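Side-chain contacts in taurine:2-oxoglutarate aminotransferase (Bifidobacterium kashiwanohense PV20-2, PDB 6JIX), which probably transfers the amino group of taurine to 2-oxoglutarate, using pyridoxal 5'-phosphate as cofactor, as a class-III aminotransferase: residues 70-75 against 286-291; 96-101 against 326-331; 128-133 against 297-302; 374-377 against 383-386; 395-400 against 440-445. All blocks are in the same frame, centred on the assembly; numbering follows the deposited sequence.

Contact 1 (70-75 against 286-291)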
# COMPACT_ATOMS: atom_id res chain seq x y z
N ASP A 70 -0.18 5.42 22.97
CA ASP A 70 1.07 5.68 23.67
C ASP A 70 2.26 5.04 22.97
O ASP A 70 3.32 5.65 22.86
CB ASP A 70 0.97 5.20 25.12
CG ASP A 70 0.02 6.03 25.95
OD1 ASP A 70 -0.31 7.17 25.54
OD2 ASP A 70 -0.41 5.55 27.01
N ALA A 71 2.10 3.80 22.51
CA ALA A 71 3.19 3.13 21.81
C ALA A 71 3.60 3.93 20.58
O ALA A 71 4.80 4.02 20.24
CB ALA A 71 2.79 1.71 21.42
N ILE A 72 2.62 4.54 19.91
CA ILE A 72 2.91 5.34 18.73
C ILE A 72 3.77 6.54 19.11
O ILE A 72 4.80 6.82 18.48
CB ILE A 72 1.60 5.75 18.03
CG1 ILE A 72 0.93 4.50 17.44
CG2 ILE A 72 1.86 6.73 16.93
CD1 ILE A 72 -0.40 4.74 16.78
N LYS A 73 3.37 7.25 20.17
CA LYS A 73 4.13 8.42 20.62
C LYS A 73 5.53 8.03 21.08
O LYS A 73 6.50 8.71 20.76
CB LYS A 73 3.38 9.14 21.73
CG LYS A 73 1.94 9.44 21.38
CD LYS A 73 1.44 10.69 22.06
CE LYS A 73 0.80 10.37 23.39
NZ LYS A 73 0.44 11.63 24.12
N GLU A 74 5.65 6.92 21.81
CA GLU A 74 6.98 6.51 22.25
C GLU A 74 7.86 6.17 21.06
O GLU A 74 9.05 6.51 21.04
CB GLU A 74 6.87 5.33 23.22
CG GLU A 74 6.58 5.75 24.67
CD GLU A 74 5.66 4.77 25.42
OE1 GLU A 74 5.61 3.57 25.07
OE2 GLU A 74 4.97 5.21 26.37
N GLN A 75 7.31 5.48 20.06
CA GLN A 75 8.11 5.16 18.89
C GLN A 75 8.47 6.43 18.12
O GLN A 75 9.58 6.55 17.59
CB GLN A 75 7.38 4.16 18.00
CG GLN A 75 8.29 3.50 17.00
CD GLN A 75 9.55 2.96 17.65
OE1 GLN A 75 9.48 2.34 18.71
NE2 GLN A 75 10.70 3.22 17.04
N GLY A 286 -5.98 0.04 12.51
CA GLY A 286 -5.99 1.12 11.56
C GLY A 286 -5.22 2.35 12.00
O GLY A 286 -5.15 3.32 11.24
N TYR A 287 -4.64 2.33 13.20
CA TYR A 287 -4.00 3.51 13.74
C TYR A 287 -2.78 3.91 12.93
O TYR A 287 -2.47 5.10 12.83
CB TYR A 287 -3.62 3.30 15.21
CG TYR A 287 -4.75 3.20 16.21
CD1 TYR A 287 -6.07 2.94 15.81
CD2 TYR A 287 -4.50 3.33 17.57
CE1 TYR A 287 -7.09 2.84 16.76
CE2 TYR A 287 -5.51 3.23 18.53
CZ TYR A 287 -6.80 2.99 18.13
OH TYR A 287 -7.77 2.89 19.11
N VAL A 288 -2.08 2.93 12.35
CA VAL A 288 -0.98 3.17 11.40
C VAL A 288 -1.10 2.13 10.30
O VAL A 288 -1.32 0.95 10.61
CB VAL A 288 0.39 3.08 12.07
CG1 VAL A 288 1.50 3.53 11.11
CG2 VAL A 288 0.41 3.89 13.34
N PRO A 289 -0.95 2.50 9.02
CA PRO A 289 -1.07 1.52 7.93
C PRO A 289 -0.09 0.37 8.10
O PRO A 289 1.13 0.57 8.17
CB PRO A 289 -0.76 2.35 6.68
CG PRO A 289 -1.18 3.72 7.05
CD PRO A 289 -0.86 3.88 8.51
N LEU A 290 -0.61 -0.85 8.12
CA LEU A 290 0.23 -2.03 8.25
C LEU A 290 -0.53 -3.24 7.75
O LEU A 290 -1.73 -3.38 8.01
CB LEU A 290 0.68 -2.25 9.70
CG LEU A 290 1.63 -3.42 9.97
CD1 LEU A 290 2.93 -3.31 9.17
CD2 LEU A 290 1.91 -3.54 11.47
N GLY A 291 0.16 -4.09 7.01
CA GLY A 291 -0.39 -5.35 6.56
C GLY A 291 0.72 -6.38 6.49
O GLY A 291 1.86 -6.06 6.85
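Ile72 on helix 66-78 faces Val288 in the loop that leads into strand 291-296, with 8.6 Å between the two CA atoms, a spacing bridged by side chains and not by backbone pairing. The helix contributes a single reaching group, the delta-methyl of Ile72. Its CG1 is anti to the carbonyl carbon (chi1 -68°) and CD1 continues in extended form (chi2 178°), which carries the ethyl arm out to the loop. There CD1 meets CG2 of Val288 at 3.6 Å. These two side chains run past each other in opposite directions, and Ile72 CG1 follows at 4.2 Å from the same Val288 CG2. Tyr287 is met differently: its side chain crosses that of Ile72 at about a right angle, CD1 of Ile72 stands 3.9 Å from CB of Tyr287, and the methyl lies at the edge of the phenol ring, near its plane. The far end of Tyr287 is anchored outside the two segments, where its OH is hydrogen-bonded to Gly62 O and Leu65 N, just ahead of helix 66-78. Cys80 of the second subunit packs on both Ile72 and Tyr287, which places the contact at the dimer interface. All three touching residues are buried and no hydrogen bond joins the two segments. The 103 Å² they bury therefore rests on apolar packing, the fit of Ile72 against Tyr287 and Val288.

Contact 2 (96-101 against 326-331)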
# COMPACT_ATOMS: atom_id res chain seq x y z
N LYS A 96 7.93 -12.03 15.39
CA LYS A 96 7.89 -13.19 16.29
C LYS A 96 6.52 -13.33 16.94
O LYS A 96 5.95 -14.42 16.97
CB LYS A 96 8.98 -13.11 17.35
CG LYS A 96 9.42 -14.50 17.82
CD LYS A 96 9.47 -14.61 19.34
CE LYS A 96 9.97 -15.98 19.74
NZ LYS A 96 9.14 -16.55 20.83
N MET A 97 5.97 -12.22 17.47
CA MET A 97 4.66 -12.30 18.12
C MET A 97 3.61 -12.83 17.17
O MET A 97 2.74 -13.62 17.56
CB MET A 97 4.23 -10.93 18.63
CG MET A 97 5.01 -10.43 19.82
SD MET A 97 4.67 -8.68 20.05
CE MET A 97 2.92 -8.75 20.36
N LEU A 98 3.66 -12.40 15.91
CA LEU A 98 2.66 -12.83 14.94
C LEU A 98 2.82 -14.31 14.62
O LEU A 98 1.85 -15.07 14.66
CB LEU A 98 2.76 -12.00 13.67
CG LEU A 98 2.26 -10.57 13.79
CD1 LEU A 98 2.17 -9.98 12.41
CD2 LEU A 98 0.92 -10.58 14.49
N VAL A 99 4.06 -14.74 14.33
CA VAL A 99 4.32 -16.17 14.12
C VAL A 99 3.85 -16.97 15.32
O VAL A 99 3.24 -18.04 15.18
CB VAL A 99 5.82 -16.41 13.84
CG1 VAL A 99 6.11 -17.90 13.74
CG2 VAL A 99 6.26 -15.69 12.57
N ASP A 100 4.10 -16.45 16.53
CA ASP A 100 3.76 -17.16 17.77
C ASP A 100 2.24 -17.35 17.92
O ASP A 100 1.79 -18.47 18.20
CB ASP A 100 4.33 -16.40 18.97
CG ASP A 100 5.80 -16.74 19.24
OD1 ASP A 100 6.33 -17.67 18.57
OD2 ASP A 100 6.41 -16.07 20.12
N VAL A 101 1.44 -16.29 17.73
CA VAL A 101 -0.01 -16.45 17.91
C VAL A 101 -0.65 -17.26 16.78
O VAL A 101 -1.76 -17.78 16.95
CB VAL A 101 -0.76 -15.10 18.03
CG1 VAL A 101 -0.20 -14.28 19.17
CG2 VAL A 101 -0.72 -14.35 16.73
N ALA A 326 1.81 -3.13 20.30
CA ALA A 326 0.90 -2.73 21.37
C ALA A 326 -0.49 -3.34 21.17
O ALA A 326 -1.11 -3.82 22.12
CB ALA A 326 0.82 -1.21 21.44
N ALA A 327 -0.99 -3.32 19.93
CA ALA A 327 -2.30 -3.91 19.66
C ALA A 327 -2.32 -5.39 19.98
O ALA A 327 -3.19 -5.88 20.70
CB ALA A 327 -2.70 -3.67 18.21
N VAL A 328 -1.34 -6.14 19.47
CA VAL A 328 -1.39 -7.58 19.67
C VAL A 328 -1.27 -7.91 21.16
O VAL A 328 -2.00 -8.77 21.67
CB VAL A 328 -0.31 -8.29 18.84
CG1 VAL A 328 -0.24 -9.76 19.20
CG2 VAL A 328 -0.57 -8.08 17.33
N ASN A 329 -0.37 -7.22 21.87
CA ASN A 329 -0.22 -7.43 23.32
C ASN A 329 -1.53 -7.16 24.05
O ASN A 329 -1.88 -7.87 24.99
CB ASN A 329 0.88 -6.54 23.89
CG ASN A 329 2.26 -7.20 23.83
OD1 ASN A 329 2.38 -8.43 23.81
ND2 ASN A 329 3.31 -6.37 23.79
N TYR A 330 -2.29 -6.15 23.61
CA TYR A 330 -3.60 -5.91 24.20
C TYR A 330 -4.55 -7.08 23.96
O TYR A 330 -5.22 -7.55 24.89
CB TYR A 330 -4.19 -4.62 23.64
CG TYR A 330 -5.39 -4.17 24.45
CD1 TYR A 330 -6.65 -4.73 24.25
CD2 TYR A 330 -5.26 -3.20 25.43
CE1 TYR A 330 -7.74 -4.31 25.00
CE2 TYR A 330 -6.32 -2.78 26.17
CZ TYR A 330 -7.56 -3.33 25.97
OH TYR A 330 -8.62 -2.87 26.75
N TYR A 331 -4.66 -7.54 22.70
CA TYR A 331 -5.57 -8.65 22.41
C TYR A 331 -5.31 -9.77 23.39
O TYR A 331 -6.24 -10.33 23.97
CB TYR A 331 -5.40 -9.17 20.97
CG TYR A 331 -5.89 -8.26 19.86
CD1 TYR A 331 -7.17 -7.73 19.88
CD2 TYR A 331 -5.05 -7.94 18.79
CE1 TYR A 331 -7.60 -6.90 18.87
CE2 TYR A 331 -5.47 -7.12 17.78
CZ TYR A 331 -6.74 -6.60 17.82
OH TYR A 331 -7.17 -5.78 16.79
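Met97 reaches Val328 and Asn329 through a side chain that starts anti to its carbonyl carbon (chi1 -71°), runs on nearly straight through chi2, and bends at chi3 (62°), turning the CE methyl onto the facing helix. CE meets CG1 of Val328 at 3.5 Å, the two side chains passing in opposite directions. The same methyl touches Asn329 as well: the side chains cross at roughly a right angle, and CE lies 3.5 Å from OD1 of the Asn329 amide. One sulfur-borne methyl thus covers both an aliphatic branch and a carboxamide. Val328 divides its branches between two partners, since CG2 lies 4.1 Å from CD2 of Leu98 while CG1 serves Met97. The helix segments 96-101 and 326-331 run in broadly the same direction, 33° apart, with 10.9 Å between their axes at closest approach. In the fold they belong to helices 89-102 and 318-333. Leu98 also packs on Val110 and Phe112 of strand 107-113, so helix 89-102 lies against an outermost strand of the seven-stranded mixed sheet found in the large domain of such enzymes, and helix 318-333 packs beside it. Away from the interhelical seam, Lys96 NZ donates to the syn lone pair of Asp100 OD2 at 2.9 Å, a salt bridge one turn along helix 89-102.

Contact 3 (128-133 against 297-302)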
# COMPACT_ATOMS: atom_id res chain seq x y z
N ARG A 128 3.34 -18.11 -6.74
CA ARG A 128 3.82 -18.41 -8.09
C ARG A 128 5.31 -18.75 -8.08
O ARG A 128 5.75 -19.68 -8.77
CB ARG A 128 3.53 -17.23 -9.02
CG ARG A 128 2.17 -17.29 -9.69
CD ARG A 128 1.66 -15.89 -10.03
NE ARG A 128 0.39 -15.93 -10.76
CZ ARG A 128 -0.24 -14.86 -11.24
NH1 ARG A 128 0.26 -13.65 -11.05
NH2 ARG A 128 -1.38 -15.01 -11.92
N MET A 129 6.11 -18.03 -7.27
CA MET A 129 7.54 -18.30 -7.18
C MET A 129 7.81 -19.64 -6.50
O MET A 129 8.66 -20.42 -6.96
CB MET A 129 8.25 -17.18 -6.42
CG MET A 129 8.77 -16.01 -7.29
SD MET A 129 9.57 -14.69 -6.32
CE MET A 129 8.20 -13.57 -6.06
N VAL A 130 7.12 -19.92 -5.39
CA VAL A 130 7.38 -21.15 -4.65
C VAL A 130 6.97 -22.38 -5.46
O VAL A 130 7.74 -23.34 -5.59
CB VAL A 130 6.65 -21.12 -3.30
CG1 VAL A 130 6.55 -22.53 -2.76
CG2 VAL A 130 7.36 -20.17 -2.33
N THR A 131 5.75 -22.38 -6.00
CA THR A 131 5.27 -23.56 -6.71
C THR A 131 5.75 -23.59 -8.16
O THR A 131 5.70 -24.65 -8.79
CB THR A 131 3.73 -23.62 -6.71
OG1 THR A 131 3.21 -22.51 -7.44
CG2 THR A 131 3.17 -23.61 -5.29
N GLY A 132 6.18 -22.46 -8.71
CA GLY A 132 6.48 -22.44 -10.13
C GLY A 132 5.28 -22.54 -11.05
O GLY A 132 5.46 -22.73 -12.25
N ARG A 133 4.07 -22.44 -10.53
CA ARG A 133 2.87 -22.61 -11.33
C ARG A 133 2.22 -21.25 -11.57
O ARG A 133 2.33 -20.36 -10.73
CB ARG A 133 1.87 -23.54 -10.65
CG ARG A 133 2.46 -24.83 -10.08
CD ARG A 133 1.46 -25.51 -9.18
NE ARG A 133 1.91 -26.83 -8.80
CZ ARG A 133 1.15 -27.72 -8.17
NH1 ARG A 133 -0.10 -27.43 -7.86
NH2 ARG A 133 1.65 -28.90 -7.85
N LYS A 297 6.95 -22.52 7.37
CA LYS A 297 8.37 -22.87 7.36
C LYS A 297 8.82 -23.31 5.97
O LYS A 297 9.89 -22.90 5.50
CB LYS A 297 8.65 -23.99 8.36
CG LYS A 297 8.94 -23.52 9.79
CD LYS A 297 8.82 -24.67 10.80
CE LYS A 297 8.34 -24.18 12.17
NZ LYS A 297 9.32 -23.28 12.88
N ARG A 298 8.02 -24.12 5.28
CA ARG A 298 8.40 -24.54 3.93
C ARG A 298 8.63 -23.33 3.04
O ARG A 298 9.67 -23.22 2.38
CB ARG A 298 7.34 -25.47 3.33
N ILE A 299 7.68 -22.40 3.02
CA ILE A 299 7.83 -21.20 2.20
C ILE A 299 9.03 -20.38 2.66
O ILE A 299 9.78 -19.85 1.83
CB ILE A 299 6.52 -20.39 2.22
CG1 ILE A 299 5.40 -21.16 1.48
CG2 ILE A 299 6.75 -19.00 1.65
CD1 ILE A 299 4.04 -20.47 1.50
N SER A 300 9.22 -20.23 3.97
CA SER A 300 10.41 -19.53 4.45
C SER A 300 11.67 -20.21 3.93
O SER A 300 12.62 -19.54 3.51
CB SER A 300 10.39 -19.46 5.98
OG SER A 300 11.64 -19.02 6.50
N ASP A 301 11.69 -21.54 3.95
CA ASP A 301 12.83 -22.29 3.43
C ASP A 301 13.07 -21.97 1.96
O ASP A 301 14.22 -21.78 1.55
CB ASP A 301 12.61 -23.80 3.58
CG ASP A 301 12.87 -24.30 5.00
OD1 ASP A 301 13.39 -23.53 5.85
OD2 ASP A 301 12.54 -25.48 5.27
N TYR A 302 12.01 -21.93 1.16
CA TYR A 302 12.20 -21.63 -0.26
C TYR A 302 12.97 -20.33 -0.44
O TYR A 302 13.90 -20.25 -1.24
CB TYR A 302 10.85 -21.56 -1.00
CG TYR A 302 11.06 -21.31 -2.48
CD1 TYR A 302 11.17 -20.01 -2.99
CD2 TYR A 302 11.22 -22.36 -3.36
CE1 TYR A 302 11.40 -19.78 -4.34
CE2 TYR A 302 11.44 -22.14 -4.72
CZ TYR A 302 11.54 -20.86 -5.20
OH TYR A 302 11.77 -20.66 -6.55
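Ile299 is the first residue of segment 297-302 to touch 128-133: its CG2 branch lies 4.2 Å from CG2 of Val130. Its neighbourhood is fixed by the fold, for helix 297-305 follows directly on strand 291-296 of the seven-stranded sheet, and Ile299 also rests on Leu248 of strand 248-252 in that sheet. One turn later Tyr302 carries most of the contact. The phenol is laid against the last turn of helix 116-131 by a chi1 of -178°, which sets CG opposite the backbone N. There Val130 CA stands 4.0 Å from the ring centroid and only 2° off the ring normal, a CH-pi contact centred on one face. The Val130 methyl CG2 meets the near end of the same ring, 3.9 Å from Tyr302 CD1, while at the far end Tyr302 OH is 3.1 Å from Met129 O. With an alanine in place of Tyr302, Val130 CA and CG2 would probably be left without the aromatic surface they rest on, and a gap would open between the two helices. Helix 116-131 begins beside the bound pyridoxal phosphate, so Tyr302 meets it at the end remote from the cofactor. That helix stops at Gly132, whose positive phi breaks the helical course, and Arg133 N donates to Thr131 OG1 at 3.2 Å in an ST turn. Tyr302 is also stacked with the His306 ring, four residues farther along its own chain.

Contact 4 (374-377 against 383-386)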
# COMPACT_ATOMS: atom_id res chain seq x y z
N THR A 374 -29.19 -10.60 6.09
CA THR A 374 -29.66 -10.57 4.71
C THR A 374 -31.05 -9.93 4.68
O THR A 374 -32.00 -10.47 5.25
CB THR A 374 -29.69 -11.96 4.08
OG1 THR A 374 -28.37 -12.52 4.11
CG2 THR A 374 -30.14 -11.83 2.65
N ILE A 375 -31.15 -8.79 4.00
CA ILE A 375 -32.40 -8.04 3.89
C ILE A 375 -33.13 -8.49 2.62
O ILE A 375 -32.53 -8.57 1.54
CB ILE A 375 -32.12 -6.53 3.86
CG1 ILE A 375 -31.24 -6.15 5.05
CG2 ILE A 375 -33.40 -5.74 3.88
CD1 ILE A 375 -31.75 -6.66 6.38
N VAL A 376 -34.42 -8.77 2.75
CA VAL A 376 -35.20 -9.31 1.65
C VAL A 376 -36.43 -8.43 1.43
O VAL A 376 -36.96 -7.83 2.36
CB VAL A 376 -35.64 -10.77 1.92
CG1 VAL A 376 -34.43 -11.70 1.96
CG2 VAL A 376 -36.43 -10.83 3.21
N LYS A 377 -36.86 -8.34 0.16
CA LYS A 377 -38.13 -7.72 -0.17
C LYS A 377 -39.31 -8.65 0.11
O LYS A 377 -40.45 -8.19 0.12
CB LYS A 377 -38.15 -7.31 -1.65
CG LYS A 377 -38.16 -5.80 -1.91
CD LYS A 377 -38.81 -5.46 -3.25
CE LYS A 377 -39.03 -3.95 -3.42
NZ LYS A 377 -40.33 -3.46 -2.87
N GLU A 383 -36.84 -13.26 -2.31
CA GLU A 383 -36.45 -12.16 -3.18
C GLU A 383 -35.61 -11.15 -2.40
O GLU A 383 -36.06 -10.59 -1.40
CB GLU A 383 -37.69 -11.49 -3.76
CG GLU A 383 -37.33 -10.31 -4.63
CD GLU A 383 -38.53 -9.49 -5.00
OE1 GLU A 383 -38.36 -8.42 -5.62
OE2 GLU A 383 -39.66 -9.94 -4.66
N LEU A 384 -34.37 -10.93 -2.85
CA LEU A 384 -33.45 -10.05 -2.14
C LEU A 384 -33.89 -8.60 -2.27
O LEU A 384 -34.52 -8.20 -3.25
CB LEU A 384 -32.03 -10.22 -2.67
CG LEU A 384 -31.54 -11.67 -2.67
CD1 LEU A 384 -30.10 -11.75 -3.09
CD2 LEU A 384 -31.72 -12.24 -1.28
N MET A 385 -33.58 -7.81 -1.23
CA MET A 385 -33.89 -6.39 -1.27
C MET A 385 -32.99 -5.65 -2.24
O MET A 385 -33.35 -4.57 -2.73
CB MET A 385 -33.77 -5.80 0.13
CG MET A 385 -34.00 -4.31 0.18
SD MET A 385 -35.75 -3.89 0.08
CE MET A 385 -36.35 -4.35 1.72
N ALA A 386 -31.81 -6.19 -2.49
CA ALA A 386 -30.93 -5.66 -3.53
C ALA A 386 -30.18 -6.85 -4.13
O ALA A 386 -29.20 -7.34 -3.54
CB ALA A 386 -29.96 -4.62 -2.98
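Ile375 O is gripped twice, by the backbone N of Met385 at 3.1 Å and by the hydroxyl OG1 of Thr414. The Met385 bond is fairly straight at its hydrogen (162°), although the donor stands 30° out of the carbonyl plane. A second strand-to-strand bond runs the other way, from Lys377 N to Glu383 O at 2.9 Å, and is more bent, at 134°. Between the two bonds Val376 and Leu384 form an antiparallel, non-hydrogen-bonded pair with CA atoms 4.2 Å apart and diverging side chains. Met385 is bent at chi2 and chi3, folding its chain back against segment 374-377. Its CB meets CG2 of Ile375 at 3.8 Å, its SD lies 3.7 Å from Lys377 CG, and its CE comes to 3.6 Å from Val376 O. An alanine here would keep CB against Ile375, but Lys377 CG and Val376 O would probably lose their sulfur and methyl neighbours and a gap would open toward Met395, Val443 and Leu447, which also pack on Met385. The methylenes of Lys377 run beside the Glu383 carboxylate, but NZ is 6.0 Å from OE1 and bonds instead to Leu447 O. The geometry is that of a short, weakly paired beta hairpin, in which residues 383-384 turn back along the end of strand 370-376, the middle strand of the three-stranded antiparallel sheet in the C-terminal part of this aminotransferase.

Contact 5 (395-400 against 440-445)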
# COMPACT_ATOMS: atom_id res chain seq x y z
N MET A 395 -30.31 -0.05 -0.29
CA MET A 395 -29.64 -0.32 0.98
C MET A 395 -29.02 0.94 1.59
O MET A 395 -29.06 1.06 2.83
CB MET A 395 -28.61 -1.44 0.78
CG MET A 395 -29.25 -2.72 0.25
SD MET A 395 -30.27 -3.62 1.45
CE MET A 395 -29.25 -3.55 2.91
N PRO A 396 -28.48 1.89 0.83
CA PRO A 396 -27.97 3.11 1.49
C PRO A 396 -29.05 3.87 2.25
O PRO A 396 -28.76 4.46 3.31
CB PRO A 396 -27.40 3.92 0.32
CG PRO A 396 -27.01 2.90 -0.68
CD PRO A 396 -28.04 1.80 -0.57
N GLN A 397 -30.28 3.89 1.75
CA GLN A 397 -31.41 4.44 2.50
C GLN A 397 -31.49 3.86 3.90
O GLN A 397 -31.63 4.59 4.89
CB GLN A 397 -32.70 4.12 1.74
CG GLN A 397 -33.70 5.22 1.61
CD GLN A 397 -34.83 4.81 0.69
OE1 GLN A 397 -34.61 4.36 -0.44
NE2 GLN A 397 -36.07 4.91 1.19
N ILE A 398 -31.41 2.52 4.00
CA ILE A 398 -31.44 1.83 5.30
C ILE A 398 -30.23 2.20 6.13
O ILE A 398 -30.33 2.44 7.35
CB ILE A 398 -31.50 0.31 5.08
CG1 ILE A 398 -32.61 -0.07 4.11
CG2 ILE A 398 -31.61 -0.40 6.42
CD1 ILE A 398 -32.61 -1.54 3.78
N MET A 399 -29.06 2.24 5.50
CA MET A 399 -27.83 2.61 6.20
C MET A 399 -27.93 4.02 6.74
O MET A 399 -27.36 4.32 7.80
CB MET A 399 -26.64 2.46 5.25
CG MET A 399 -25.65 1.34 5.60
SD MET A 399 -26.36 -0.24 6.08
CE MET A 399 -26.45 -1.07 4.48
N ALA A 400 -28.66 4.90 6.04
CA ALA A 400 -28.84 6.29 6.48
C ALA A 400 -29.88 6.41 7.59
O ALA A 400 -29.71 7.19 8.52
CB ALA A 400 -29.23 7.16 5.30
N LEU A 440 -35.24 -1.66 11.24
CA LEU A 440 -35.81 -2.80 10.52
C LEU A 440 -37.34 -2.70 10.45
O LEU A 440 -37.94 -3.06 9.43
CB LEU A 440 -35.36 -4.12 11.17
CG LEU A 440 -33.84 -4.31 11.15
CD1 LEU A 440 -33.41 -5.65 11.72
CD2 LEU A 440 -33.29 -4.15 9.74
N THR A 441 -37.98 -2.20 11.50
CA THR A 441 -39.41 -1.97 11.42
C THR A 441 -39.75 -0.98 10.30
O THR A 441 -40.66 -1.22 9.51
CB THR A 441 -39.95 -1.45 12.76
OG1 THR A 441 -40.04 -2.54 13.69
CG2 THR A 441 -41.33 -0.84 12.54
N TRP A 442 -38.99 0.10 10.19
CA TRP A 442 -39.25 1.04 9.10
C TRP A 442 -39.11 0.36 7.73
O TRP A 442 -39.89 0.64 6.81
CB TRP A 442 -38.32 2.24 9.21
CG TRP A 442 -38.39 3.21 8.06
CD1 TRP A 442 -39.10 4.37 8.02
CD2 TRP A 442 -37.70 3.11 6.81
NE1 TRP A 442 -38.90 5.00 6.81
CE2 TRP A 442 -38.05 4.25 6.05
CE3 TRP A 442 -36.84 2.17 6.24
CZ2 TRP A 442 -37.56 4.48 4.77
CZ3 TRP A 442 -36.35 2.40 4.97
CH2 TRP A 442 -36.72 3.54 4.24
N VAL A 443 -38.11 -0.52 7.58
CA VAL A 443 -37.93 -1.22 6.31
C VAL A 443 -39.11 -2.14 6.04
O VAL A 443 -39.64 -2.17 4.93
CB VAL A 443 -36.60 -2.00 6.31
CG1 VAL A 443 -36.53 -2.93 5.12
CG2 VAL A 443 -35.42 -1.03 6.31
N ASP A 444 -39.52 -2.92 7.06
CA ASP A 444 -40.73 -3.72 6.98
C ASP A 444 -41.90 -2.97 6.36
O ASP A 444 -42.58 -3.48 5.46
CB ASP A 444 -41.12 -4.19 8.39
CG ASP A 444 -40.36 -5.40 8.82
OD1 ASP A 444 -39.51 -5.86 8.04
OD2 ASP A 444 -40.61 -5.90 9.95
N GLU A 445 -42.13 -1.74 6.80
CA GLU A 445 -43.33 -1.01 6.42
C GLU A 445 -43.14 -0.13 5.19
O GLU A 445 -44.13 0.42 4.70
CB GLU A 445 -43.79 -0.12 7.58
CG GLU A 445 -44.23 -0.91 8.79
CD GLU A 445 -44.20 -0.09 10.07
OE1 GLU A 445 -43.74 1.08 10.01
OE2 GLU A 445 -44.63 -0.61 11.13
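Ile398 and Val443 form the apolar centre where helix 395-404 meets the C-terminal helix 426-447, two helices of the C-terminal part of the class-III aminotransferase fold. Their CA atoms are 7.2 Å apart, the nearest pair across the segments, and the side chains cross at about a right angle. One methyl does the touching on the Val443 side: CG2, anti to the carbonyl carbon, sits among the branches of the isoleucine, 3.7 Å from Ile398 CG1 and 3.9 Å from Ile398 CG2. CD1 of Ile398 is equally near, at 3.8 Å from the same Val443 CG2. Beside this apolar pair lies a more exposed, partly polar one. Trp442 places its indole toward helix 395-404 with CG anti to the backbone N (chi1 174°), and the extended chain of Gln397 brings its amide to the ring. NE2 of Gln397 approaches the edge, near the ring plane, 3.4 Å from CH2 of Trp442. The amide and indole planes stand 74° apart, which rules out stacking, and the in-plane position of NE2 means that the aromatic face is not used; no hydrogen bond links the segments. In the next shell, Ile398 rests on Ile416 of strand 415-418 and on Val439 and Leu447 of the C-terminal helix, which places it between sheet and helix. Val443 is backed by Met385 and Cys360. The residue that follows, Asp444, ties helix 426-447 to the loop between helix 336-357 and strand 361-367: its OD1 is hydrogen-bonded to Cys360 N and its OD2 to His358 ND1.

Overall arrangement
Contacts 2 and 3 lie across the chain's centre from contacts 4 and 5, and contacts 1 and 4 are 40 Å apart between centres. Contacts 1 and 2, with centres 14 Å apart, join through Ala71 CB and Ala326 CB at 3.5 Å; helix 318-333, a partner in contact 2, also packs on Val288 of contact 1. Contact 3 lies 25 Å from contact 2 between centres; all three touch the second subunit. Contacts 4 and 5, 11 Å apart between centres, share one apolar core, with Met385 CE 3.7 Å from Val443 CG1 and Ile375 CG1 3.9 Å from Met395 CE. Pyridoxal phosphate lies about 12 Å from the Val288 side chain of contact 1, whereas the Ile398 side chain of contact 5 is about 8 Å from that of Thr409, a glutamate-binding residue.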